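Local coordinates for ubiquitin-like-specific protease 2 (Saccharomyces cerevisiae, PDB 5LNB), which cleaves SUMO from modified proteins as a thiol protease of the peptidase C48 family, here represented by the fragment with its catalytic domain, at residues 49-54 with 121-126; 86-89 with 93-96; 27-32 with 71-76; 63-68 with 225-230; 23-28 with 273-278. All blocks are in the same frame, centred on the assembly; numbering follows the deposited sequence.

Interaction 1. Residues 49-54 with 121-126. With ACT (acetate ion), chain B.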
# COMPACT_ATOMS: atom_id res chain seq x y z
N VAL A 49 -7.69 9.50 6.58
CA VAL A 49 -8.01 8.73 5.38
C VAL A 49 -8.46 7.33 5.82
O VAL A 49 -7.69 6.59 6.44
CB VAL A 49 -6.81 8.66 4.43
CG1 VAL A 49 -7.12 7.76 3.27
CG2 VAL A 49 -6.44 10.05 3.93
N ASN A 50 -9.70 6.96 5.49
CA ASN A 50 -10.21 5.67 5.95
C ASN A 50 -9.69 4.52 5.09
O ASN A 50 -9.06 4.71 4.04
CB ASN A 50 -11.75 5.67 5.98
CG ASN A 50 -12.36 5.98 4.63
OD1 ASN A 50 -12.12 5.28 3.65
ND2 ASN A 50 -13.16 7.04 4.57
N ASP A 51 -9.97 3.29 5.55
CA ASP A 51 -9.46 2.09 4.88
C ASP A 51 -9.97 1.97 3.45
O ASP A 51 -9.26 1.47 2.57
CB ASP A 51 -9.86 0.84 5.67
CG ASP A 51 -9.41 0.90 7.11
OD1 ASP A 51 -8.21 1.14 7.35
OD2 ASP A 51 -10.26 0.70 8.00
N SER A 52 -11.23 2.37 3.22
CA SER A 52 -11.81 2.23 1.89
C SER A 52 -11.03 3.03 0.87
O SER A 52 -10.68 2.52 -0.21
CB SER A 52 -13.27 2.67 1.90
OG SER A 52 -14.01 1.88 2.81
N ILE A 53 -10.76 4.29 1.19
CA ILE A 53 -10.03 5.16 0.27
C ILE A 53 -8.62 4.63 0.06
O ILE A 53 -8.14 4.52 -1.08
CB ILE A 53 -10.02 6.60 0.80
CG1 ILE A 53 -11.43 7.20 0.78
CG2 ILE A 53 -9.05 7.42 -0.02
CD1 ILE A 53 -12.07 7.24 -0.59
N LEU A 54 -7.94 4.29 1.14
CA LEU A 54 -6.55 3.87 1.01
C LEU A 54 -6.44 2.54 0.27
O LEU A 54 -5.60 2.40 -0.63
CB LEU A 54 -5.90 3.78 2.39
CG LEU A 54 -4.39 3.58 2.25
CD1 LEU A 54 -3.70 4.49 3.21
CD2 LEU A 54 -4.02 2.11 2.48
N TYR A 121 -4.77 5.36 14.16
CA TYR A 121 -5.00 6.46 13.24
C TYR A 121 -3.73 6.99 12.59
O TYR A 121 -3.75 8.07 11.98
CB TYR A 121 -5.75 7.61 13.93
CG TYR A 121 -7.18 7.26 14.22
CD1 TYR A 121 -8.18 7.47 13.27
CD2 TYR A 121 -7.54 6.68 15.44
CE1 TYR A 121 -9.50 7.13 13.53
CE2 TYR A 121 -8.86 6.34 15.70
CZ TYR A 121 -9.83 6.57 14.74
OH TYR A 121 -11.15 6.23 14.99
N HIS A 122 -2.63 6.25 12.69
CA HIS A 122 -1.37 6.59 12.04
C HIS A 122 -1.15 5.59 10.91
O HIS A 122 -0.98 4.39 11.17
CB HIS A 122 -0.22 6.55 13.04
CG HIS A 122 1.14 6.76 12.42
ND1 HIS A 122 2.31 6.51 13.10
CD2 HIS A 122 1.50 7.20 11.19
CE1 HIS A 122 3.34 6.79 12.31
NE2 HIS A 122 2.87 7.20 11.15
N TRP A 123 -1.16 6.08 9.67
CA TRP A 123 -0.86 5.28 8.50
C TRP A 123 0.63 5.31 8.18
O TRP A 123 1.25 6.38 8.15
CB TRP A 123 -1.61 5.80 7.27
CG TRP A 123 -3.07 5.43 7.16
CD1 TRP A 123 -4.14 6.27 7.31
CD2 TRP A 123 -3.60 4.15 6.79
NE1 TRP A 123 -5.32 5.57 7.10
CE2 TRP A 123 -5.01 4.27 6.77
CE3 TRP A 123 -3.02 2.91 6.50
CZ2 TRP A 123 -5.85 3.20 6.46
CZ3 TRP A 123 -3.85 1.84 6.20
CH2 TRP A 123 -5.26 2.00 6.18
N PHE A 124 1.20 4.14 7.92
CA PHE A 124 2.47 4.03 7.20
C PHE A 124 2.42 2.71 6.45
O PHE A 124 1.38 2.04 6.42
CB PHE A 124 3.67 4.21 8.14
CG PHE A 124 3.81 3.13 9.19
CD1 PHE A 124 4.63 2.03 8.98
CD2 PHE A 124 3.14 3.24 10.41
CE1 PHE A 124 4.78 1.05 9.96
CE2 PHE A 124 3.28 2.25 11.39
CZ PHE A 124 4.09 1.16 11.16
N SER A 125 3.53 2.33 5.81
CA SER A 125 3.47 1.16 4.94
C SER A 125 4.85 0.51 4.82
O SER A 125 5.88 1.14 5.06
CB SER A 125 2.94 1.54 3.56
OG SER A 125 2.85 0.41 2.70
N CYS A 126 4.86 -0.76 4.44
CA CYS A 126 6.10 -1.40 4.06
C CYS A 126 5.90 -2.21 2.78
O CYS A 126 4.77 -2.48 2.37
CB CYS A 126 6.66 -2.28 5.18
SG CYS A 126 5.69 -3.71 5.52
C ACT B . -8.42 2.84 13.06
O ACT B . -7.35 3.36 13.47
OXT ACT B . -8.36 2.02 12.12
CH3 ACT B . -9.76 3.17 13.67
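The indole of Trp123 is tied to the loop before helix 51-67 by a single hydrogen bond, from NE1 to Val49 O (2.7 Å, N-H...O angle 151°). The acceptor sits at the ring's edge, 17° out of its plane, and the donor lies in the carbonyl plane. Apolar contact is made by Leu54: with CG opposite the backbone N (chi1 -170°), it extends both methyls over the indole, CD1 over the centre of the six-membered ring at 3.6 Å, a CH-pi contact, and CD2 3.7 Å from Trp123 CZ3. Obliquely placed, Asp51 OD1 approaches Trp123 CZ2 at 3.3 Å and also accepts weak bonds from Ser81 and Asn118. With an alanine at position Trp123, Val49 O would probably lose this donor and the methyls of Leu54 would face a gap. An acetate, likely from crystallisation, lies over one face of the Tyr121 ring. Next to Trp123, His122 bonds to Asp165 and touches Cys215, consistent with the family's His-Asp-Cys catalytic triad. Trp48 meets the Trp123 ring; in SUMO proteases two such tryptophans line the tunnel for the diglycine tail. Strand 112-119 and helix 215-228 flank the contact, with Pro116 and Val219 against Leu54.

Interaction 2. Residues 86-89 with 93-96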
# COMPACT_ATOMS: atom_id res chain seq x y z
N LYS A 86 -5.37 -7.72 11.43
CA LYS A 86 -5.71 -9.09 11.80
C LYS A 86 -4.50 -9.80 12.37
O LYS A 86 -4.59 -10.48 13.41
CB LYS A 86 -6.27 -9.84 10.59
CG LYS A 86 -6.82 -11.23 10.90
CD LYS A 86 -8.10 -11.17 11.73
CE LYS A 86 -8.74 -12.54 11.86
NZ LYS A 86 -9.64 -12.58 13.03
N LEU A 87 -3.34 -9.61 11.73
CA LEU A 87 -2.10 -10.25 12.16
C LEU A 87 -1.85 -10.07 13.66
O LEU A 87 -1.55 -11.04 14.36
CB LEU A 87 -0.93 -9.69 11.35
CG LEU A 87 0.45 -10.27 11.64
CD1 LEU A 87 0.46 -11.77 11.40
CD2 LEU A 87 1.49 -9.57 10.76
N ILE A 88 -1.96 -8.84 14.16
CA ILE A 88 -1.63 -8.51 15.54
C ILE A 88 -2.86 -8.52 16.45
O ILE A 88 -2.77 -8.08 17.60
CB ILE A 88 -0.93 -7.14 15.64
CG1 ILE A 88 -1.91 -6.02 15.26
CG2 ILE A 88 0.29 -7.10 14.74
CD1 ILE A 88 -1.52 -4.64 15.77
N SER A 89 -4.02 -8.96 15.94
CA SER A 89 -5.23 -8.89 16.76
C SER A 89 -5.09 -9.72 18.02
O SER A 89 -5.62 -9.34 19.07
CB SER A 89 -6.44 -9.37 15.95
OG SER A 89 -6.35 -10.76 15.69
N ASP A 93 -0.24 -15.63 18.97
CA ASP A 93 -0.02 -16.50 17.82
C ASP A 93 -0.32 -15.75 16.53
O ASP A 93 -1.40 -15.90 15.95
CB ASP A 93 -0.90 -17.75 17.94
CG ASP A 93 -0.58 -18.80 16.89
OD1 ASP A 93 0.07 -18.48 15.87
OD2 ASP A 93 -1.00 -19.96 17.08
N TYR A 94 0.63 -14.92 16.09
CA TYR A 94 0.38 -14.07 14.93
C TYR A 94 -0.10 -14.88 13.74
O TYR A 94 -1.05 -14.49 13.05
CB TYR A 94 1.66 -13.31 14.57
CG TYR A 94 2.06 -12.27 15.58
CD1 TYR A 94 1.16 -11.32 16.04
CD2 TYR A 94 3.36 -12.24 16.10
CE1 TYR A 94 1.53 -10.35 16.97
CE2 TYR A 94 3.74 -11.28 17.03
CZ TYR A 94 2.82 -10.34 17.46
OH TYR A 94 3.20 -9.39 18.38
N TYR A 95 0.55 -16.01 13.46
CA TYR A 95 0.26 -16.71 12.22
C TYR A 95 -1.14 -17.31 12.22
O TYR A 95 -1.87 -17.20 11.23
CB TYR A 95 1.32 -17.80 11.97
CG TYR A 95 1.25 -18.32 10.57
CD1 TYR A 95 1.52 -17.49 9.49
CD2 TYR A 95 0.89 -19.63 10.31
CE1 TYR A 95 1.45 -17.96 8.20
CE2 TYR A 95 0.82 -20.11 9.02
CZ TYR A 95 1.10 -19.27 7.97
OH TYR A 95 1.01 -19.75 6.69
N SER A 96 -1.55 -17.92 13.34
CA SER A 96 -2.91 -18.46 13.42
C SER A 96 -3.96 -17.41 13.08
O SER A 96 -5.03 -17.76 12.59
CB SER A 96 -3.18 -19.00 14.83
OG SER A 96 -2.39 -20.14 15.07
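At its edge, in the plane of the ring, Tyr94 receives Leu87 O, which stands 3.2 Å from CD1; Ile88 CA lies near the same plane, 3.9 Å from CE1. The contact closes a short helix-loop-helix turn, in which helix 82-87 ends and helix 94-98 starts after a brief loop. The ring thus borders the backbone where the first helix gives out; the hydrogen-bond donor to Leu87 O is Asn97 ND2, further along the second helix. The side chains of Leu87 and Tyr94 cross at about a right angle: with CG anti to the backbone N (chi1 -179°), Leu87 brings CD1 to 3.7 Å from Tyr94 CB. Ile88 adds a looser touch of CG2 on CE1. Pro177 of helix 172-190 packs on both Tyr94 and Ile88, joining the turn to that helix. A serine in place of Tyr94 would probably take the ring away from Leu87 O, Ile88 and Pro177 and open a gap beside the turn. The second helix is N-capped by Asp93, whose OD1 accepts from Ser96 N at 3.1 Å, the N-H arriving from above the carboxylate plane.

Interaction 3. Residues 27-32 with 71-76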
# COMPACT_ATOMS: atom_id res chain seq x y z
N PHE A 27 -11.71 -3.79 -11.42
CA PHE A 27 -10.33 -3.91 -11.88
C PHE A 27 -10.16 -5.13 -12.80
O PHE A 27 -11.01 -6.02 -12.86
CB PHE A 27 -9.37 -4.00 -10.70
CG PHE A 27 -9.24 -2.72 -9.94
CD1 PHE A 27 -8.56 -1.65 -10.49
CD2 PHE A 27 -9.78 -2.59 -8.67
CE1 PHE A 27 -8.42 -0.47 -9.79
CE2 PHE A 27 -9.65 -1.41 -7.98
CZ PHE A 27 -8.97 -0.35 -8.53
N ASN A 28 -9.03 -5.17 -13.50
CA ASN A 28 -8.81 -6.19 -14.53
C ASN A 28 -8.63 -7.58 -13.95
O ASN A 28 -8.73 -8.56 -14.70
CB ASN A 28 -7.61 -5.83 -15.40
CG ASN A 28 -7.84 -4.59 -16.25
OD1 ASN A 28 -7.03 -3.65 -16.24
ND2 ASN A 28 -8.94 -4.57 -16.98
N ASP A 29 -8.36 -7.71 -12.66
CA ASP A 29 -8.32 -9.02 -12.03
C ASP A 29 -9.70 -9.49 -11.56
O ASP A 29 -9.79 -10.44 -10.78
CB ASP A 29 -7.33 -9.01 -10.85
CG ASP A 29 -7.76 -8.08 -9.73
OD1 ASP A 29 -8.79 -7.38 -9.90
OD2 ASP A 29 -7.08 -8.05 -8.68
N GLY A 30 -10.77 -8.83 -12.00
CA GLY A 30 -12.12 -9.18 -11.60
C GLY A 30 -12.58 -8.63 -10.26
O GLY A 30 -13.76 -8.80 -9.92
N SER A 31 -11.71 -7.99 -9.48
CA SER A 31 -12.11 -7.47 -8.18
C SER A 31 -12.90 -6.17 -8.33
O SER A 31 -12.69 -5.38 -9.26
CB SER A 31 -10.90 -7.24 -7.28
OG SER A 31 -9.93 -6.42 -7.91
N SER A 32 -13.82 -5.95 -7.39
CA SER A 32 -14.76 -4.84 -7.45
C SER A 32 -14.71 -4.06 -6.14
O SER A 32 -14.68 -4.65 -5.06
CB SER A 32 -16.17 -5.37 -7.71
OG SER A 32 -17.09 -4.30 -7.89
N ILE A 71 5.50 -3.34 -14.18
CA ILE A 71 5.69 -4.61 -13.49
C ILE A 71 4.73 -5.61 -14.11
O ILE A 71 3.80 -5.26 -14.84
CB ILE A 71 5.43 -4.48 -11.97
CG1 ILE A 71 3.99 -4.03 -11.72
CG2 ILE A 71 6.42 -3.49 -11.35
CD1 ILE A 71 3.46 -4.35 -10.35
N LYS A 72 4.97 -6.89 -13.82
CA LYS A 72 4.05 -7.95 -14.20
C LYS A 72 3.15 -8.27 -13.02
O LYS A 72 3.54 -8.13 -11.86
CB LYS A 72 4.81 -9.21 -14.64
CG LYS A 72 5.86 -8.97 -15.71
CD LYS A 72 6.56 -10.27 -16.06
CE LYS A 72 7.78 -10.04 -16.94
NZ LYS A 72 8.95 -9.54 -16.17
N ARG A 73 1.92 -8.70 -13.34
CA ARG A 73 0.95 -9.00 -12.30
C ARG A 73 1.50 -9.99 -11.27
O ARG A 73 1.28 -9.83 -10.07
CB ARG A 73 -0.34 -9.54 -12.92
CG ARG A 73 -1.43 -9.83 -11.89
CD ARG A 73 -2.78 -10.15 -12.52
NE ARG A 73 -3.27 -9.04 -13.32
CZ ARG A 73 -3.87 -7.96 -12.83
NH1 ARG A 73 -4.04 -7.82 -11.52
NH2 ARG A 73 -4.29 -6.99 -13.65
N GLU A 74 2.19 -11.02 -11.74
CA GLU A 74 2.66 -12.07 -10.84
C GLU A 74 3.81 -11.64 -9.93
O GLU A 74 4.20 -12.42 -9.06
CB GLU A 74 3.09 -13.30 -11.66
CG GLU A 74 4.14 -13.01 -12.72
CD GLU A 74 3.56 -12.89 -14.14
OE1 GLU A 74 2.52 -12.20 -14.34
OE2 GLU A 74 4.15 -13.51 -15.05
N GLN A 75 4.36 -10.43 -10.10
CA GLN A 75 5.47 -9.97 -9.28
C GLN A 75 5.04 -9.27 -7.99
O GLN A 75 5.89 -9.04 -7.12
CB GLN A 75 6.36 -9.01 -10.08
CG GLN A 75 6.99 -9.63 -11.31
CD GLN A 75 7.80 -8.63 -12.12
OE1 GLN A 75 7.49 -7.43 -12.14
NE2 GLN A 75 8.85 -9.11 -12.78
N VAL A 76 3.76 -8.92 -7.84
CA VAL A 76 3.29 -8.07 -6.76
C VAL A 76 2.12 -8.73 -6.05
O VAL A 76 1.22 -9.27 -6.71
CB VAL A 76 2.88 -6.67 -7.29
CG1 VAL A 76 1.74 -6.79 -8.29
CG2 VAL A 76 2.49 -5.73 -6.15
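Asp29 and Arg73 carry opposite charges yet form no salt bridge with each other: Asp29 OD2 stays 4.2 Å from Arg73 NH1, and the guanidinium leans instead on aliphatic carbon. The Asp29 side belongs to the tip of the beta-hairpin of strands 23-26 and 32-35, a type I turn from Phe27 to Gly30 followed by a G1 beta bulge. Arg73 NH1 meets Asp29 CB at 3.6 Å, while NH2 comes to 3.9 Å from Asn28 CB. Both approaches are oblique, and the carboxylate and guanidinium planes are 37° apart. The arginine chain leaves its backbone extended and then bends at chi3 (-60°), which turns its end to the hairpin. Each charge has a stronger mate in helix 51-67, Lys59 for Asp29 and Glu63 for Arg73, so that the two charges join a small network of alternating charges with that helix. Gly30 adopts a positive phi at which a side chain would press on the carbonyl O of Asp29. Across the turn, Phe27 N donates to Ser31 O at 2.9 Å. An Asx turn keeps the carboxylate in place: Asp29 OD1 accepts from Ser31 N at 3.0 Å, from above the carboxylate plane.

Interaction 4. Residues 63-68 with 225-230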
# COMPACT_ATOMS: atom_id res chain seq x y z
N GLU A 63 -2.44 -1.41 -10.11
CA GLU A 63 -3.02 -1.86 -11.37
C GLU A 63 -2.57 -0.97 -12.52
O GLU A 63 -2.32 -1.46 -13.63
CB GLU A 63 -4.54 -1.88 -11.26
CG GLU A 63 -5.06 -2.97 -10.35
CD GLU A 63 -4.97 -4.36 -10.98
OE1 GLU A 63 -5.13 -4.46 -12.22
OE2 GLU A 63 -4.73 -5.35 -10.25
N SER A 64 -2.47 0.33 -12.29
CA SER A 64 -1.95 1.23 -13.32
C SER A 64 -0.54 0.83 -13.70
O SER A 64 -0.19 0.79 -14.89
CB SER A 64 -1.99 2.67 -12.82
OG SER A 64 -1.19 3.51 -13.63
N SER A 65 0.29 0.51 -12.71
CA SER A 65 1.65 0.05 -12.96
C SER A 65 1.65 -1.24 -13.77
O SER A 65 2.49 -1.43 -14.66
CB SER A 65 2.39 -0.14 -11.63
OG SER A 65 3.65 -0.74 -11.83
N ILE A 66 0.71 -2.14 -13.49
CA ILE A 66 0.62 -3.37 -14.27
C ILE A 66 0.17 -3.07 -15.69
O ILE A 66 0.70 -3.65 -16.65
CB ILE A 66 -0.30 -4.39 -13.57
CG1 ILE A 66 0.34 -4.86 -12.25
CG2 ILE A 66 -0.65 -5.57 -14.52
CD1 ILE A 66 -0.56 -5.66 -11.34
N GLU A 67 -0.81 -2.16 -15.85
CA GLU A 67 -1.29 -1.82 -17.19
C GLU A 67 -0.17 -1.28 -18.06
O GLU A 67 -0.12 -1.55 -19.27
CB GLU A 67 -2.41 -0.78 -17.11
CG GLU A 67 -3.66 -1.21 -16.37
CD GLU A 67 -4.67 -0.06 -16.22
OE1 GLU A 67 -5.12 0.22 -15.08
OE2 GLU A 67 -4.98 0.59 -17.25
N LYS A 68 0.73 -0.49 -17.48
CA LYS A 68 1.81 0.11 -18.25
C LYS A 68 2.99 -0.84 -18.45
O LYS A 68 3.99 -0.42 -19.04
CB LYS A 68 2.29 1.39 -17.56
CG LYS A 68 1.21 2.45 -17.39
CD LYS A 68 1.81 3.76 -16.92
CE LYS A 68 0.79 4.89 -16.98
NZ LYS A 68 -0.30 4.71 -15.97
N LYS A 225 4.43 6.28 -6.16
CA LYS A 225 5.75 6.60 -6.70
C LYS A 225 6.60 5.34 -6.85
O LYS A 225 7.27 5.15 -7.87
CB LYS A 225 6.45 7.62 -5.81
CG LYS A 225 7.88 7.94 -6.23
CD LYS A 225 7.94 8.57 -7.62
CE LYS A 225 7.06 9.81 -7.70
NZ LYS A 225 7.32 10.61 -8.94
N PHE A 226 6.58 4.47 -5.84
CA PHE A 226 7.37 3.24 -5.91
C PHE A 226 7.06 2.46 -7.19
O PHE A 226 7.98 2.00 -7.88
CB PHE A 226 7.10 2.38 -4.67
CG PHE A 226 7.87 1.08 -4.66
CD1 PHE A 226 7.38 -0.05 -5.32
CD2 PHE A 226 9.08 0.98 -3.98
CE1 PHE A 226 8.08 -1.25 -5.31
CE2 PHE A 226 9.79 -0.22 -3.96
CZ PHE A 226 9.30 -1.34 -4.63
N PHE A 227 5.78 2.34 -7.55
CA PHE A 227 5.39 1.50 -8.67
C PHE A 227 5.38 2.23 -10.01
O PHE A 227 5.10 1.60 -11.03
CB PHE A 227 4.04 0.86 -8.40
CG PHE A 227 4.13 -0.30 -7.46
CD1 PHE A 227 4.54 -1.54 -7.91
CD2 PHE A 227 3.85 -0.14 -6.11
CE1 PHE A 227 4.65 -2.61 -7.04
CE2 PHE A 227 3.95 -1.19 -5.24
CZ PHE A 227 4.36 -2.43 -5.70
N GLU A 228 5.73 3.51 -10.05
CA GLU A 228 6.12 4.08 -11.33
C GLU A 228 7.51 3.59 -11.75
O GLU A 228 7.80 3.58 -12.95
CB GLU A 228 6.07 5.60 -11.26
CG GLU A 228 4.65 6.09 -10.97
CD GLU A 228 4.54 7.61 -10.81
OE1 GLU A 228 5.54 8.27 -10.44
OE2 GLU A 228 3.42 8.13 -11.04
N ASN A 229 8.36 3.15 -10.80
CA ASN A 229 9.67 2.58 -11.12
C ASN A 229 10.26 1.93 -9.87
O ASN A 229 11.00 2.57 -9.12
CB ASN A 229 10.62 3.63 -11.68
CG ASN A 229 11.91 3.03 -12.22
OD1 ASN A 229 12.36 1.98 -11.77
ND2 ASN A 229 12.53 3.70 -13.19
N PRO A 230 9.95 0.65 -9.62
CA PRO A 230 10.39 0.02 -8.37
C PRO A 230 11.90 -0.13 -8.25
O PRO A 230 12.48 0.19 -7.20
CB PRO A 230 9.70 -1.35 -8.42
CG PRO A 230 8.48 -1.11 -9.27
CD PRO A 230 8.96 -0.17 -10.33
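Ser65 turns OG anti to its own backbone N (chi1 173°) and so holds the hydroxyl out toward Phe227, whose CG is anti to its carbonyl carbon (chi1 -78°), which carries the ring away from Ser65, while the hydroxyl meets the backbone carbonyl. This is helix-helix packing in the catalytic domain, where the last turns of helices 51-67 and 215-228 meet in the interior. The only hydrogen bond between the two segments runs from Ser65 OG to Phe227 O at 2.9 Å, the donor tilted 16° from the carbonyl plane. The small serine lets the backbones come close, with 5.9 Å between the CA atoms of Ser65 and Phe227, and CB of Ser65 packs on CB of Phe227 at 3.8 Å. The hydroxyl also lies near the plane of the Phe227 ring, at its edge. Val114 and Val76, from neighbouring strands, take up the Phe227 side chain, and Ile71 touches Ser65, so the helix pair packs here against strands 76-78 and 112-119 of the central sheet. Beyond it, Asn229 is the N-cap of the following helix 230-238, its OD1 accepting from Glu232 N. Within helix 215-228 the adjacent aromatic covers one face of the ring: Phe226 CD1 stands over the centre of the Phe227 ring, 3.5 Å above its plane.

Interaction 5. Residues 23-28 with 273-278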
# COMPACT_ATOMS: atom_id res chain seq x y z
N LEU A 23 -19.48 5.05 -6.17
CA LEU A 23 -18.63 4.52 -7.23
C LEU A 23 -18.47 3.01 -7.06
O LEU A 23 -18.14 2.52 -5.98
CB LEU A 23 -17.27 5.19 -7.21
CG LEU A 23 -16.18 4.55 -8.07
CD1 LEU A 23 -16.60 4.53 -9.55
CD2 LEU A 23 -14.86 5.28 -7.87
N CYS A 24 -18.70 2.28 -8.14
CA CYS A 24 -18.43 0.85 -8.21
C CYS A 24 -17.39 0.65 -9.30
O CYS A 24 -17.67 0.86 -10.48
CB CYS A 24 -19.71 0.07 -8.49
SG CYS A 24 -19.50 -1.70 -8.38
N TYR A 25 -16.18 0.26 -8.91
CA TYR A 25 -15.07 0.18 -9.85
C TYR A 25 -14.61 -1.27 -9.99
O TYR A 25 -14.42 -1.96 -8.98
CB TYR A 25 -13.92 1.07 -9.41
CG TYR A 25 -12.93 1.33 -10.51
CD1 TYR A 25 -11.77 0.56 -10.63
CD2 TYR A 25 -13.16 2.33 -11.44
CE1 TYR A 25 -10.86 0.80 -11.65
CE2 TYR A 25 -12.26 2.57 -12.46
CZ TYR A 25 -11.12 1.81 -12.56
OH TYR A 25 -10.25 2.07 -13.59
N LYS A 26 -14.42 -1.71 -11.23
CA LYS A 26 -14.04 -3.08 -11.57
C LYS A 26 -12.61 -3.09 -12.11
O LYS A 26 -12.34 -2.48 -13.15
CB LYS A 26 -15.01 -3.65 -12.60
CG LYS A 26 -15.41 -2.63 -13.69
CD LYS A 26 -16.26 -3.26 -14.80
CE LYS A 26 -16.77 -2.22 -15.81
NZ LYS A 26 -17.93 -1.40 -15.31
N PHE A 27 -11.71 -3.79 -11.42
CA PHE A 27 -10.33 -3.91 -11.88
C PHE A 27 -10.16 -5.13 -12.80
O PHE A 27 -11.01 -6.02 -12.86
CB PHE A 27 -9.37 -4.00 -10.70
CG PHE A 27 -9.24 -2.72 -9.94
CD1 PHE A 27 -8.56 -1.65 -10.49
CD2 PHE A 27 -9.78 -2.59 -8.67
CE1 PHE A 27 -8.42 -0.47 -9.79
CE2 PHE A 27 -9.65 -1.41 -7.98
CZ PHE A 27 -8.97 -0.35 -8.53
N ASN A 28 -9.03 -5.17 -13.50
CA ASN A 28 -8.81 -6.19 -14.53
C ASN A 28 -8.63 -7.58 -13.95
O ASN A 28 -8.73 -8.56 -14.70
CB ASN A 28 -7.61 -5.83 -15.40
CG ASN A 28 -7.84 -4.59 -16.25
OD1 ASN A 28 -7.03 -3.65 -16.24
ND2 ASN A 28 -8.94 -4.57 -16.98
N LYS A 273 -13.84 11.52 -8.14
CA LYS A 273 -14.97 12.22 -8.73
C LYS A 273 -15.10 11.91 -10.21
O LYS A 273 -16.19 11.64 -10.72
CB LYS A 273 -14.82 13.73 -8.50
CG LYS A 273 -16.07 14.52 -8.87
CD LYS A 273 -17.27 14.00 -8.08
CE LYS A 273 -18.59 14.37 -8.73
NZ LYS A 273 -19.71 13.68 -8.04
N LEU A 274 -13.97 11.92 -10.92
CA LEU A 274 -13.98 11.62 -12.35
C LEU A 274 -14.41 10.18 -12.61
O LEU A 274 -15.24 9.91 -13.48
CB LEU A 274 -12.60 11.90 -12.93
CG LEU A 274 -12.35 11.87 -14.44
CD1 LEU A 274 -13.61 12.19 -15.23
CD2 LEU A 274 -11.24 12.86 -14.76
N LEU A 275 -13.84 9.23 -11.85
CA LEU A 275 -14.25 7.83 -12.00
C LEU A 275 -15.74 7.66 -11.76
O LEU A 275 -16.39 6.82 -12.40
CB LEU A 275 -13.45 6.94 -11.05
CG LEU A 275 -11.95 6.75 -11.34
CD1 LEU A 275 -11.31 5.83 -10.32
CD2 LEU A 275 -11.73 6.22 -12.75
N GLN A 276 -16.30 8.44 -10.83
CA GLN A 276 -17.73 8.35 -10.55
C GLN A 276 -18.54 8.88 -11.73
O GLN A 276 -19.55 8.27 -12.13
CB GLN A 276 -18.05 9.13 -9.28
CG GLN A 276 -19.37 8.77 -8.63
CD GLN A 276 -20.23 9.99 -8.40
OE1 GLN A 276 -19.87 11.09 -8.79
NE2 GLN A 276 -21.37 9.79 -7.75
N LEU A 277 -18.11 10.00 -12.30
CA LEU A 277 -18.84 10.58 -13.42
C LEU A 277 -18.88 9.62 -14.60
O LEU A 277 -19.92 9.49 -15.27
CB LEU A 277 -18.21 11.92 -13.82
CG LEU A 277 -18.49 13.02 -12.78
CD1 LEU A 277 -17.73 14.30 -13.11
CD2 LEU A 277 -19.99 13.30 -12.71
N ASN A 278 -17.77 8.94 -14.88
CA ASN A 278 -17.80 7.95 -15.95
C ASN A 278 -18.74 6.79 -15.60
O ASN A 278 -19.49 6.32 -16.45
CB ASN A 278 -16.39 7.44 -16.24
CG ASN A 278 -15.47 8.55 -16.70
OD1 ASN A 278 -15.92 9.59 -17.18
ND2 ASN A 278 -14.17 8.34 -16.55
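Leu275 overlaps the ring of Tyr25 obliquely, setting CD2 3.7 Å from CE2 while its other methyl, CD1, reaches the same ring carbon at 4.0 Å. The strand of a beta-hairpin here lies across a helix: strand 23-26 and helix 264-285 pass nearly perpendicular, 87° between their directions, with the segment axes 8.1 Å apart at closest approach. The association is apolar. Leu23, with CG anti to the backbone N (chi1 169°), sets both methyls against Leu275: CD1 rests 3.7 Å from the backbone O of Leu275, and CD2 lies 3.9 Å from Leu275 CB. The backbones approach most closely at Leu23 and Gln276. Tyr25 presents its other flank to the hairpin's own aromatic, its CD1 edge over the face of Phe27 in an edge-to-face arrangement. Phe56 and Phe60 of helix 51-67 also pack on Leu275, so the leucine wedges between that helix and the hairpin strand and joins helix 264-285, near the C-terminal end of the model, to the N-terminal hairpin. Gln276 NE2 donates to Pro21 O, just ahead of the strand, while its side-chain amide oxygen is taken within the helix: Lys273 NZ donates to Gln276 OE1 at 2.7 Å.

Helix 51-67 connects most of these contacts: its start serves interaction 1 and its end interaction 4, their centres about 19 Å apart. Interactions 3 and 4 touch through the salt bridge of Arg73 NH1 with Glu63 OE2 (2.9 Å), and Ile71 packs on Ser65. Interactions 3 and 5 share Phe27 and Asn28 of one hairpin, and Phe27 also packs on Glu63, so these three form a continuous group. Interaction 1 includes His122, which with Asp165 and Cys215 probably forms the catalytic triad; helix 215-228 runs from that cysteine to interaction 4. Interaction 2 stands apart, across the chain's centre from interaction 4, with centres about 30 Å apart.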